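Local coordinates for protein glycogen synthase (PDB 6GNF) that belongs to the bacterial glycogen and starch synthases, two-domain glycosyltransferases with a cleft between the domains, and binds adenosine-5'-diphosphate and a glycan, at residues C265-T270 / G297-T302; A71-I76 / R90-Y95. All coordinates share one frame; numbering follows the deposited sequence.

Contact 1 of 2, residues C265-T270 / G297-T302; sequences CDQALT and GLTGIT
T270 and T299 meet through the backbone: T270 N donates to T299 O at 2.8 Å, and one step on I301 N returns a bond of 2.9 Å to T270 O. Strands 267-270 and 298-300 are thereby parallel neighbours, L269 paired with T299 and T270 with G300. They are the last two strands at one edge of the mixed sheet in the N-terminal, Rossmann-like half of this GT-B-type enzyme, joined by a mainly helical connection. The T299 carbonyl also takes a CA-H...O contact from L269 CA at 3.1 Å.

On one face L269 CD2 lies beside T299 CB at 3.8 Å, the two side chains running the same way. On the other, L298, its CG anti to the backbone N (chi1 179°), carries CD1 toward strand 267-270, 3.9 Å from A268 CB and near the carbonyl carbon of L269. T270 puts CG2 beside G300 CA.

Toward the start of the strands the backbones separate. The direct bond from T299 N to A268 O is weak, at 3.4 Å, but water 1 donates to that carbonyl at 2.6 Å, accepts from Q267 NE2 and is hydrogen-bonded to T299 OG1. Water 2 bridges A268 N to G297 O, just after helix 290-296.

Further out, T270 OG1 bonds to L200 O of strand 195-200, and helix 273-281 backs this face through F275, A276 and V279. The two strands are thus joined by direct backbone bonds at their C-terminal ends, and by one weak direct bond plus two water bridges at their N-terminal ends.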
ATOM      1  N   CYS A 265       6.597   4.703  19.618  1.00 52.43           N
ATOM      2  CA  CYS A 265       6.164   5.913  18.929  1.00 52.62           C
ATOM      3  C   CYS A 265       5.333   6.771  19.867  1.00 53.77           C
ATOM      4  O   CYS A 265       4.898   6.312  20.921  1.00 57.11           O
ATOM      5  CB  CYS A 265       5.357   5.577  17.669  1.00 52.13           C
ATOM      6  SG  CYS A 265       3.740   4.829  18.000  1.00 56.48           S
ATOM      7  N   ASP A 266       5.099   8.011  19.469  1.00 52.76           N
ATOM      8  CA  ASP A 266       4.220   8.901  20.220  1.00 55.28           C
ATOM      9  C   ASP A 266       2.762   8.670  19.853  1.00 55.38           C
ATOM     10  O   ASP A 266       1.877   8.893  20.666  1.00 57.75           O
ATOM     11  CB  ASP A 266       4.603  10.360  19.971  1.00 56.14           C
ATOM     12  CG  ASP A 266       5.965  10.683  20.520  1.00 56.36           C
ATOM     13  OD1 ASP A 266       6.157  10.411  21.724  1.00 59.73           O
ATOM     14  OD2 ASP A 266       6.841  11.139  19.765  1.00 55.63           O
ATOM     15  N   GLN A 267       2.504   8.225  18.627  1.00 53.58           N
ATOM     16  CA  GLN A 267       1.146   7.875  18.234  1.00 54.94           C
ATOM     17  C   GLN A 267       1.126   6.927  17.050  1.00 52.68           C
ATOM     18  O   GLN A 267       1.936   7.058  16.125  1.00 50.92           O
ATOM     19  CB  GLN A 267       0.331   9.122  17.903  1.00 55.50           C
ATOM     20  CG  GLN A 267      -1.143   8.818  17.693  1.00 57.23           C
ATOM     21  CD  GLN A 267      -2.044  10.004  17.934  1.00 58.35           C
ATOM     22  OE1 GLN A 267      -1.589  11.085  18.327  1.00 60.60           O
ATOM     23  NE2 GLN A 267      -3.331   9.799  17.728  1.00 58.52           N
ATOM     24  N   ALA A 268       0.199   5.978  17.096  1.00 52.74           N
ATOM     25  CA  ALA A 268       0.059   4.977  16.053  1.00 53.33           C
ATOM     26  C   ALA A 268      -1.208   5.255  15.260  1.00 52.81           C
ATOM     27  O   ALA A 268      -2.265   5.465  15.836  1.00 57.81           O
ATOM     28  CB  ALA A 268       0.009   3.594  16.672  1.00 55.60           C
ATOM     29  N   LEU A 269      -1.068   5.332  13.939  1.00 52.85           N
ATOM     30  CA  LEU A 269      -2.187   5.573  13.033  1.00 52.44           C
ATOM     31  C   LEU A 269      -2.240   4.495  11.970  1.00 51.29           C
ATOM     32  O   LEU A 269      -1.252   3.799  11.702  1.00 48.97           O
ATOM     33  CB  LEU A 269      -2.026   6.920  12.324  1.00 52.93           C
ATOM     34  CG  LEU A 269      -1.948   8.189  13.169  1.00 54.13           C
ATOM     35  CD1 LEU A 269      -1.675   9.397  12.295  1.00 54.08           C
ATOM     36  CD2 LEU A 269      -3.235   8.386  13.946  1.00 55.43           C
ATOM     37  N   THR A 270      -3.397   4.375  11.328  1.00 52.03           N
ATOM     38  CA  THR A 270      -3.515   3.507  10.160  1.00 53.12           C
ATOM     39  C   THR A 270      -4.469   4.098   9.111  1.00 54.62           C
ATOM     40  O   THR A 270      -4.958   5.222   9.277  1.00 54.37           O
ATOM     41  CB  THR A 270      -3.885   2.066  10.561  1.00 53.95           C
ATOM     42  OG1 THR A 270      -3.713   1.200   9.430  1.00 53.73           O
ATOM     43  CG2 THR A 270      -5.306   1.984  11.087  1.00 54.72           C
ATOM     44  N   GLY A 297      -3.090   2.213  21.528  1.00 63.92           N
ATOM     45  CA  GLY A 297      -4.122   3.004  20.874  1.00 62.52           C
ATOM     46  C   GLY A 297      -3.783   3.191  19.408  1.00 61.02           C
ATOM     47  O   GLY A 297      -2.652   3.527  19.059  1.00 59.32           O
ATOM     48  N   LEU A 298      -4.763   2.955  18.545  1.00 61.46           N
ATOM     49  CA  LEU A 298      -4.579   2.998  17.106  1.00 61.63           C
ATOM     50  C   LEU A 298      -5.796   3.663  16.471  1.00 64.22           C
ATOM     51  O   LEU A 298      -6.910   3.201  16.638  1.00 66.65           O
ATOM     52  CB  LEU A 298      -4.409   1.572  16.560  1.00 60.21           C
ATOM     53  CG  LEU A 298      -4.216   1.394  15.053  1.00 57.70           C
ATOM     54  CD1 LEU A 298      -2.929   2.066  14.588  1.00 56.44           C
ATOM     55  CD2 LEU A 298      -4.192  -0.081  14.700  1.00 58.64           C
ATOM     56  N   THR A 299      -5.570   4.761  15.751  1.00 66.02           N
ATOM     57  CA  THR A 299      -6.625   5.507  15.060  1.00 64.14           C
ATOM     58  C   THR A 299      -6.453   5.353  13.558  1.00 61.69           C
ATOM     59  O   THR A 299      -5.326   5.352  13.055  1.00 59.37           O
ATOM     60  CB  THR A 299      -6.527   7.013  15.377  1.00 65.67           C
ATOM     61  OG1 THR A 299      -6.621   7.203  16.782  1.00 71.67           O
ATOM     62  CG2 THR A 299      -7.633   7.802  14.708  1.00 66.74           C
ATOM     63  N   GLY A 300      -7.576   5.281  12.845  1.00 59.53           N
ATOM     64  CA  GLY A 300      -7.582   5.140  11.403  1.00 57.34           C
ATOM     65  C   GLY A 300      -8.059   6.396  10.703  1.00 58.55           C
ATOM     66  O   GLY A 300      -8.986   7.066  11.162  1.00 59.58           O
ATOM     67  N   ILE A 301      -7.414   6.707   9.581  1.00 58.11           N
ATOM     68  CA  ILE A 301      -7.823   7.793   8.697  1.00 58.62           C
ATOM     69  C   ILE A 301      -7.839   7.247   7.279  1.00 55.55           C
ATOM     70  O   ILE A 301      -6.810   6.825   6.771  1.00 51.02           O
ATOM     71  CB  ILE A 301      -6.845   8.983   8.761  1.00 60.00           C
ATOM     72  CG1 ILE A 301      -6.803   9.555  10.176  1.00 62.39           C
ATOM     73  CG2 ILE A 301      -7.259  10.063   7.771  1.00 59.83           C
ATOM     74  CD1 ILE A 301      -5.726  10.596  10.374  1.00 63.91           C
ATOM     75  N   THR A 302      -9.007   7.264   6.648  1.00 54.96           N
ATOM     76  CA  THR A 302      -9.174   6.711   5.309  1.00 53.93           C
ATOM     77  C   THR A 302      -8.320   7.453   4.288  1.00 52.90           C
ATOM     78  O   THR A 302      -8.410   8.672   4.185  1.00 51.85           O
ATOM     79  CB  THR A 302     -10.655   6.788   4.884  1.00 54.78           C
ATOM     80  OG1 THR A 302     -11.448   6.038   5.807  1.00 57.04           O
ATOM     81  CG2 THR A 302     -10.875   6.227   3.486  1.00 53.74           C
TER
HETATM   82  O   HOH W   1      -3.743   6.997  17.339  1.00 60.63           O
HETATM   83  O   HOH W   2      -1.198   5.717  19.631  1.00 54.46           O

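Contact 2 of 2, residues A71-I76 / R90-Y95; sequences AWDTEI and RYFHSY. With SO4 (sulfate ion), chain G.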
ATOM      1  N   ALA A  71      17.139  14.449  -9.354  1.00 62.19           N
ATOM      2  CA  ALA A  71      17.729  14.499  -8.025  1.00 63.15           C
ATOM      3  C   ALA A  71      19.217  14.798  -8.086  1.00 63.98           C
ATOM      4  O   ALA A  71      19.966  14.064  -8.709  1.00 66.99           O
ATOM      5  CB  ALA A  71      17.514  13.177  -7.311  1.00 62.84           C
ATOM      6  N   TRP A  72      19.659  15.808  -7.349  1.00 62.73           N
ATOM      7  CA  TRP A  72      21.065  16.200  -7.350  1.00 62.34           C
ATOM      8  C   TRP A  72      21.774  15.717  -6.080  1.00 56.42           C
ATOM      9  O   TRP A  72      21.188  15.577  -5.014  1.00 51.89           O
ATOM     10  CB  TRP A  72      21.208  17.727  -7.509  1.00 67.15           C
ATOM     11  CG  TRP A  72      20.717  18.552  -6.315  1.00 72.45           C
ATOM     12  CD1 TRP A  72      21.433  18.883  -5.185  1.00 74.07           C
ATOM     13  CD2 TRP A  72      19.413  19.144  -6.149  1.00 75.49           C
ATOM     14  NE1 TRP A  72      20.650  19.637  -4.334  1.00 75.19           N
ATOM     15  CE2 TRP A  72      19.411  19.811  -4.901  1.00 76.44           C
ATOM     16  CE3 TRP A  72      18.252  19.176  -6.935  1.00 75.39           C
ATOM     17  CZ2 TRP A  72      18.291  20.497  -4.423  1.00 79.43           C
ATOM     18  CZ3 TRP A  72      17.134  19.856  -6.453  1.00 78.11           C
ATOM     19  CH2 TRP A  72      17.164  20.508  -5.209  1.00 79.41           C
ATOM     20  N   ASP A  73      23.075  15.498  -6.191  1.00 56.21           N
ATOM     21  CA  ASP A  73      23.902  15.124  -5.050  1.00 53.81           C
ATOM     22  C   ASP A  73      24.103  16.349  -4.154  1.00 51.75           C
ATOM     23  O   ASP A  73      24.634  17.349  -4.592  1.00 54.41           O
ATOM     24  CB  ASP A  73      25.258  14.599  -5.548  1.00 55.59           C
ATOM     25  CG  ASP A  73      26.149  14.060  -4.421  1.00 55.97           C
ATOM     26  OD1 ASP A  73      25.838  14.250  -3.236  1.00 54.73           O
ATOM     27  OD2 ASP A  73      27.205  13.445  -4.697  1.00 58.21           O
ATOM     28  N   THR A  74      23.729  16.241  -2.888  1.00 50.65           N
ATOM     29  CA  THR A  74      23.866  17.354  -1.952  1.00 50.72           C
ATOM     30  C   THR A  74      25.294  17.506  -1.445  1.00 53.42           C
ATOM     31  O   THR A  74      25.633  18.508  -0.826  1.00 54.28           O
ATOM     32  CB  THR A  74      22.996  17.164  -0.715  1.00 48.79           C
ATOM     33  OG1 THR A  74      23.512  16.070   0.049  1.00 46.64           O
ATOM     34  CG2 THR A  74      21.520  16.939  -1.099  1.00 48.40           C
ATOM     35  N   GLU A  75      26.134  16.499  -1.689  1.00 54.06           N
ATOM     36  CA  GLU A  75      27.519  16.439  -1.202  1.00 52.86           C
ATOM     37  C   GLU A  75      27.620  16.172   0.299  1.00 52.98           C
ATOM     38  O   GLU A  75      28.707  16.136   0.870  1.00 55.17           O
ATOM     39  CB  GLU A  75      28.315  17.686  -1.579  1.00 54.52           C
ATOM     40  CG  GLU A  75      28.400  17.883  -3.085  1.00 56.20           C
ATOM     41  CD  GLU A  75      29.445  16.977  -3.742  1.00 58.38           C
ATOM     42  OE1 GLU A  75      29.465  16.932  -4.991  1.00 61.58           O
ATOM     43  OE2 GLU A  75      30.246  16.316  -3.022  1.00 56.03           O
ATOM     44  N   ILE A  76      26.492  15.926   0.938  1.00 54.31           N
ATOM     45  CA  ILE A  76      26.477  15.574   2.342  1.00 55.92           C
ATOM     46  C   ILE A  76      26.763  14.083   2.477  1.00 58.75           C
ATOM     47  O   ILE A  76      26.231  13.272   1.723  1.00 61.69           O
ATOM     48  CB  ILE A  76      25.101  15.874   2.966  1.00 54.41           C
ATOM     49  CG1 ILE A  76      24.776  17.362   2.841  1.00 55.33           C
ATOM     50  CG2 ILE A  76      25.070  15.444   4.423  1.00 53.67           C
ATOM     51  CD1 ILE A  76      23.312  17.697   3.019  1.00 55.48           C
ATOM     52  N   ARG A  90      25.308   8.869   1.188  1.00 49.87           N
ATOM     53  CA  ARG A  90      25.200  10.188   0.578  1.00 48.63           C
ATOM     54  C   ARG A  90      23.716  10.493   0.451  1.00 47.24           C
ATOM     55  O   ARG A  90      22.897   9.579   0.470  1.00 51.05           O
ATOM     56  CB  ARG A  90      25.844  10.213  -0.800  1.00 50.49           C
ATOM     57  CG  ARG A  90      27.343   9.967  -0.809  1.00 51.90           C
ATOM     58  CD  ARG A  90      27.915  10.092  -2.213  1.00 53.31           C
ATOM     59  NE  ARG A  90      27.302   9.140  -3.139  1.00 55.39           N
ATOM     60  CZ  ARG A  90      27.384   9.199  -4.473  1.00 57.21           C
ATOM     61  NH1 ARG A  90      28.061  10.169  -5.076  1.00 58.37           N
ATOM     62  NH2 ARG A  90      26.776   8.277  -5.215  1.00 57.24           N
ATOM     63  N   TYR A  91      23.368  11.774   0.397  1.00 45.65           N
ATOM     64  CA  TYR A  91      21.985  12.192   0.228  1.00 43.96           C
ATOM     65  C   TYR A  91      21.827  12.900  -1.105  1.00 43.24           C
ATOM     66  O   TYR A  91      22.609  13.784  -1.470  1.00 43.38           O
ATOM     67  CB  TYR A  91      21.549  13.125   1.355  1.00 43.32           C
ATOM     68  CG  TYR A  91      21.557  12.503   2.732  1.00 42.12           C
ATOM     69  CD1 TYR A  91      20.534  11.651   3.144  1.00 42.11           C
ATOM     70  CD2 TYR A  91      22.566  12.799   3.644  1.00 43.21           C
ATOM     71  CE1 TYR A  91      20.529  11.090   4.415  1.00 42.32           C
ATOM     72  CE2 TYR A  91      22.580  12.234   4.916  1.00 42.49           C
ATOM     73  CZ  TYR A  91      21.560  11.382   5.304  1.00 42.32           C
ATOM     74  OH  TYR A  91      21.575  10.829   6.586  1.00 40.68           O
ATOM     75  N   PHE A  92      20.850  12.446  -1.883  1.00 43.81           N
ATOM     76  CA  PHE A  92      20.442  13.129  -3.095  1.00 44.33           C
ATOM     77  C   PHE A  92      19.108  13.793  -2.796  1.00 45.43           C
ATOM     78  O   PHE A  92      18.413  13.395  -1.863  1.00 44.00           O
ATOM     79  CB  PHE A  92      20.324  12.149  -4.259  1.00 44.40           C
ATOM     80  CG  PHE A  92      21.647  11.729  -4.832  1.00 44.17           C
ATOM     81  CD1 PHE A  92      22.519  10.949  -4.088  1.00 44.13           C
ATOM     82  CD2 PHE A  92      22.019  12.110  -6.102  1.00 45.79           C
ATOM     83  CE1 PHE A  92      23.738  10.556  -4.606  1.00 44.85           C
ATOM     84  CE2 PHE A  92      23.234  11.723  -6.635  1.00 46.75           C
ATOM     85  CZ  PHE A  92      24.099  10.946  -5.882  1.00 46.97           C
ATOM     86  N   HIS A  93      18.750  14.779  -3.605  1.00 49.85           N
ATOM     87  CA  HIS A  93      17.641  15.670  -3.291  1.00 52.72           C
ATOM     88  C   HIS A  93      16.915  16.079  -4.559  1.00 52.02           C
ATOM     89  O   HIS A  93      17.548  16.491  -5.514  1.00 53.96           O
ATOM     90  CB  HIS A  93      18.195  16.899  -2.558  1.00 55.11           C
ATOM     91  CG  HIS A  93      17.153  17.890  -2.141  1.00 60.52           C
ATOM     92  ND1 HIS A  93      17.470  19.163  -1.733  1.00 64.85           N
ATOM     93  CD2 HIS A  93      15.804  17.803  -2.073  1.00 65.15           C
ATOM     94  CE1 HIS A  93      16.362  19.821  -1.438  1.00 65.70           C
ATOM     95  NE2 HIS A  93      15.338  19.018  -1.636  1.00 64.49           N
ATOM     96  N   SER A  94      15.601  15.887  -4.581  1.00 52.77           N
ATOM     97  CA  SER A  94      14.754  16.473  -5.616  1.00 53.32           C
ATOM     98  C   SER A  94      13.615  17.252  -4.980  1.00 54.54           C
ATOM     99  O   SER A  94      13.318  17.060  -3.801  1.00 53.69           O
ATOM    100  CB  SER A  94      14.243  15.424  -6.615  1.00 51.69           C
ATOM    101  OG  SER A  94      13.577  14.345  -5.995  1.00 49.97           O
ATOM    102  N   TYR A  95      13.055  18.188  -5.742  1.00 59.56           N
ATOM    103  CA  TYR A  95      12.037  19.095  -5.232  1.00 62.59           C
ATOM    104  C   TYR A  95      10.909  19.194  -6.225  1.00 62.93           C
ATOM    105  O   TYR A  95      11.126  19.442  -7.400  1.00 61.69           O
ATOM    106  CB  TYR A  95      12.660  20.454  -4.880  1.00 65.21           C
ATOM    107  CG  TYR A  95      11.682  21.429  -4.269  1.00 68.68           C
ATOM    108  CD1 TYR A  95      10.837  22.176  -5.068  1.00 71.14           C
ATOM    109  CD2 TYR A  95      11.568  21.568  -2.888  1.00 71.30           C
ATOM    110  CE1 TYR A  95       9.920  23.053  -4.515  1.00 73.94           C
ATOM    111  CE2 TYR A  95      10.669  22.458  -2.332  1.00 73.23           C
ATOM    112  CZ  TYR A  95       9.876  23.221  -3.154  1.00 74.33           C
ATOM    113  OH  TYR A  95       8.927  24.076  -2.643  1.00 73.74           O
TER
HETATM  114  S   SO4 G 603      26.117   8.493  -9.073  1.00 88.15           S
HETATM  115  O1  SO4 G 603      27.100   9.104  -8.142  1.00 82.30           O
HETATM  116  O2  SO4 G 603      25.491   7.276  -8.495  1.00 84.06           O
HETATM  117  O3  SO4 G 603      26.837   8.104 -10.305  1.00 94.98           O
HETATM  118  O4  SO4 G 603      25.063   9.480  -9.404  1.00 86.02           O
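W72 and H93 form a hydrogen-bonded antiparallel pair in the beta hairpin of strands 72-82 and 85-96, each backbone N giving the other's O a bond of 2.9 Å. Further along, Y91 O receives two donors from one residue: T74 N, almost straight in line with the carbonyl, and T74 OG1, from above the carbonyl plane. The same hydroxyl accepts from I76 N in an ST turn, and D73 OD1 accepts from E75 N in an Asx turn; these two turns accompany the departure from extended geometry at T74 and E75, where E75 has positive phi. Beyond, Y91 N reaches I76 O only weakly.

Aromatic contacts occupy both faces. The indole of W72, swung between its backbone N and carbonyl carbon (chi1 68°), lies alongside H93 with the ring planes at 48°, and H93 CB sits over its five-membered ring. H93 NE2 is bonded to D100. On the other face D73 CA rests over the F92 ring, 3.9 Å from its centroid, and the carboxylate lies over the CZ rim, stacked at an offset. Apart from these, I76 CG2 makes an aliphatic contact of 3.7 Å with CD2 at the edge of the Y91 ring.

Charge gathers at R90, whose stronger partner is D105. Its NH1 makes a long salt bridge of 3.4 Å to D73 OD2, with guanidinium and carboxylate planes 86° apart. A sulfate, probably from the crystallisation liquor and also bound by R64, lies at the guanidinium edge, its O1 accepting from R90 NH2 at 3.1 Å.

How the contacts relate
Both contacts belong to one mixed nine-stranded sheet and sit at its opposite margins: 72-82 is the outermost strand on one side, 298-300 on the other. Their centres are 31 Å apart and their nearest atoms about 20 Å, so they do not touch. Contact 2 closes before contact 1 opens along the chain. Its strands are sequence neighbours in an antiparallel hairpin, whereas the parallel strands of contact 1 are linked by a largely helical segment. The two contacts thus mark the two edges of one domain's sheet. The side chain of T270 in contact 1 lies about 8 Å from the bound AC1, while the centre of contact 2, at the hairpin edge, is about 26 Å from the chain centre.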